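Putative isochorismatase (Burkholderia xenovorans, PDB 3OQP) probably acts as a hydrolase of the isochorismatase family. Local coordinates at residues E26-Q31 against E160-F165. Sequence-based numbering, arbitrary orientation.
Sequences EYPDVQ and EIHRVF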
loop_
_atom_site.group_PDB
_atom_site.type_symbol
_atom_site.label_atom_id
_atom_site.label_comp_id
_atom_site.label_asym_id
_atom_site.label_seq_id
_atom_site.Cartn_x
_atom_site.Cartn_y
_atom_site.Cartn_z
ATOM N N GLU A 26 -6.311 11.796 -12.987
ATOM C CA GLU A 26 -7.573 12.546 -12.810
ATOM C C GLU A 26 -7.697 13.257 -11.477
ATOM O O GLU A 26 -8.511 14.144 -11.391
ATOM C CB GLU A 26 -8.816 11.693 -12.983
ATOM C CG GLU A 26 -8.906 11.152 -14.364
ATOM C CD GLU A 26 -10.254 10.481 -14.683
ATOM O OE1 GLU A 26 -11.214 10.563 -13.855
ATOM O OE2 GLU A 26 -10.305 9.900 -15.793
ATOM N N TYR A 27 -6.969 12.919 -10.419
ATOM C CA TYR A 27 -7.113 13.661 -9.167
ATOM C C TYR A 27 -5.856 13.500 -8.346
ATOM O O TYR A 27 -5.353 12.380 -8.228
ATOM C CB TYR A 27 -8.246 13.106 -8.334
ATOM C CG TYR A 27 -8.594 14.066 -7.229
ATOM C CD1 TYR A 27 -7.909 14.026 -6.026
ATOM C CD2 TYR A 27 -9.545 15.071 -7.403
ATOM C CE1 TYR A 27 -8.198 14.913 -4.975
ATOM C CE2 TYR A 27 -9.843 15.983 -6.376
ATOM C CZ TYR A 27 -9.176 15.915 -5.173
ATOM O OH TYR A 27 -9.522 16.796 -4.150
ATOM N N PRO A 28 -5.306 14.601 -7.830
ATOM C CA PRO A 28 -5.634 15.983 -8.140
ATOM C C PRO A 28 -5.485 16.240 -9.640
ATOM O O PRO A 28 -4.929 15.457 -10.423
ATOM C CB PRO A 28 -4.596 16.782 -7.326
ATOM C CG PRO A 28 -4.265 15.866 -6.179
ATOM C CD PRO A 28 -4.245 14.501 -6.816
ATOM N N ASP A 29 -5.961 17.402 -10.062
ATOM C CA ASP A 29 -5.762 17.833 -11.445
ATOM C C ASP A 29 -4.289 17.704 -11.842
ATOM O O ASP A 29 -3.406 18.182 -11.144
ATOM C CB ASP A 29 -6.208 19.281 -11.571
ATOM C CG ASP A 29 -6.073 19.802 -12.978
ATOM O OD1 ASP A 29 -6.993 19.617 -13.805
ATOM O OD2 ASP A 29 -5.037 20.418 -13.251
ATOM N N VAL A 30 -4.032 17.158 -13.013
ATOM C CA VAL A 30 -2.686 16.850 -13.347
ATOM C C VAL A 30 -1.838 18.072 -13.623
ATOM O O VAL A 30 -0.631 18.074 -13.391
ATOM C CB VAL A 30 -2.605 15.828 -14.504
ATOM C CG1 VAL A 30 -3.000 16.477 -15.833
ATOM C CG2 VAL A 30 -1.196 15.177 -14.534
ATOM N N GLN A 31 -2.424 19.125 -14.169
ATOM C CA GLN A 31 -1.642 20.329 -14.354
ATOM C C GLN A 31 -1.227 20.944 -13.049
ATOM O O GLN A 31 -0.128 21.474 -12.916
ATOM C CB GLN A 31 -2.351 21.318 -15.254
ATOM C CG GLN A 31 -2.565 20.829 -16.691
ATOM C CD GLN A 31 -1.254 20.504 -17.409
ATOM O OE1 GLN A 31 -0.261 21.197 -17.257
ATOM N NE2 GLN A 31 -1.247 19.398 -18.159
ATOM N N GLU A 160 -11.422 9.249 -4.747
ATOM C CA GLU A 160 -11.577 8.329 -3.618
ATOM C C GLU A 160 -10.235 7.612 -3.381
ATOM O O GLU A 160 -9.782 7.451 -2.253
ATOM C CB GLU A 160 -12.652 7.276 -3.853
ATOM C CG GLU A 160 -14.060 7.716 -3.739
ATOM C CD GLU A 160 -15.045 6.629 -4.106
ATOM O OE1 GLU A 160 -14.826 5.919 -5.140
ATOM O OE2 GLU A 160 -16.069 6.515 -3.395
ATOM N N ILE A 161 -9.599 7.155 -4.450
ATOM C CA ILE A 161 -8.321 6.430 -4.323
ATOM C C ILE A 161 -7.276 7.360 -3.666
ATOM O O ILE A 161 -6.582 6.960 -2.746
ATOM C CB ILE A 161 -7.836 5.842 -5.649
ATOM C CG1 ILE A 161 -8.830 4.801 -6.139
ATOM C CG2 ILE A 161 -6.394 5.269 -5.490
ATOM C CD1 ILE A 161 -8.547 4.225 -7.494
ATOM N N HIS A 162 -7.088 8.548 -4.210
ATOM C CA HIS A 162 -6.090 9.452 -3.727
ATOM C C HIS A 162 -6.321 9.876 -2.300
ATOM O O HIS A 162 -5.401 9.922 -1.496
ATOM C CB HIS A 162 -5.973 10.663 -4.655
ATOM C CG HIS A 162 -4.917 11.643 -4.266
ATOM N ND1 HIS A 162 -3.575 11.447 -4.520
ATOM C CD2 HIS A 162 -5.030 12.840 -3.660
ATOM C CE1 HIS A 162 -2.918 12.515 -4.091
ATOM N NE2 HIS A 162 -3.774 13.375 -3.572
ATOM N N ARG A 163 -7.579 10.159 -1.984
ATOM C CA ARG A 163 -7.951 10.511 -0.623
ATOM C C ARG A 163 -7.715 9.373 0.372
ATOM O O ARG A 163 -7.142 9.588 1.471
ATOM C CB ARG A 163 -9.376 11.027 -0.531
ATOM C CG ARG A 163 -9.853 11.329 0.876
ATOM C CD ARG A 163 -11.134 12.171 1.009
ATOM N NE ARG A 163 -12.142 11.660 0.084
ATOM C CZ ARG A 163 -12.948 10.628 0.308
ATOM N NH1 ARG A 163 -12.974 10.019 1.469
ATOM N NH2 ARG A 163 -13.758 10.214 -0.652
ATOM N N VAL A 164 -8.238 8.213 0.064
ATOM C CA VAL A 164 -8.034 7.041 0.899
ATOM C C VAL A 164 -6.548 6.856 1.182
ATOM O O VAL A 164 -6.141 6.654 2.283
ATOM C CB VAL A 164 -8.722 5.791 0.346
ATOM C CG1 VAL A 164 -8.076 4.527 0.933
ATOM C CG2 VAL A 164 -10.227 5.822 0.644
ATOM N N PHE A 165 -5.732 6.835 0.126
ATOM C CA PHE A 165 -4.315 6.618 0.311
ATOM C C PHE A 165 -3.682 7.746 1.113
ATOM O O PHE A 165 -2.856 7.483 1.993
ATOM C CB PHE A 165 -3.579 6.335 -1.031
ATOM C CG PHE A 165 -3.576 4.887 -1.408
ATOM C CD1 PHE A 165 -4.684 4.294 -1.956
ATOM C CD2 PHE A 165 -2.429 4.126 -1.174
ATOM C CE1 PHE A 165 -4.691 2.974 -2.265
ATOM C CE2 PHE A 165 -2.429 2.807 -1.514
ATOM C CZ PHE A 165 -3.557 2.235 -2.040
#
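A cis-proline turn, Tyr27-Pro28, closes over a histidine of helix 158-173 in this isochorismatase-like domain. Pro28 lays its ring edge on one face of the His162 imidazole. Pro28 CD sits 3.5 Å from the centroid of the His162 ring and only 12° off the ring normal, a CH-pi contact. CG of Pro28 follows at the rim of the ring, 3.6 Å from His162 NE2. CD1 of Tyr27 lies 3.9 Å from His162 CD2, and that CD2 meets the phenol ring at its edge, near its plane. The two aromatic rings meet obliquely, planes at 60° and centroids 5.9 Å apart. His162 CG is anti to the backbone N (chi1 -178°), and this extends the imidazole out from the helix to meet Tyr27 and Pro28. The turn leads directly into helix 30-47, where Asp29 is the N-cap. The contact thus joins the entry to that helix with helix 158-173, which follows a small antiparallel hairpin. Glu26 and Tyr27 both pair with Ser146 through the backbone, a classic beta bulge at the start of this loop. Both imidazole nitrogens are engaged: His162 ND1 bonds to Thr119 OG1 and NE2 to the carbonyl O of His141. These two bonds fix the rotation of the ring under Pro28. On either side of His162 in sequence, Glu160 and Arg163 form reciprocal salt bridges with Arg163 and Glu160 of the second subunit.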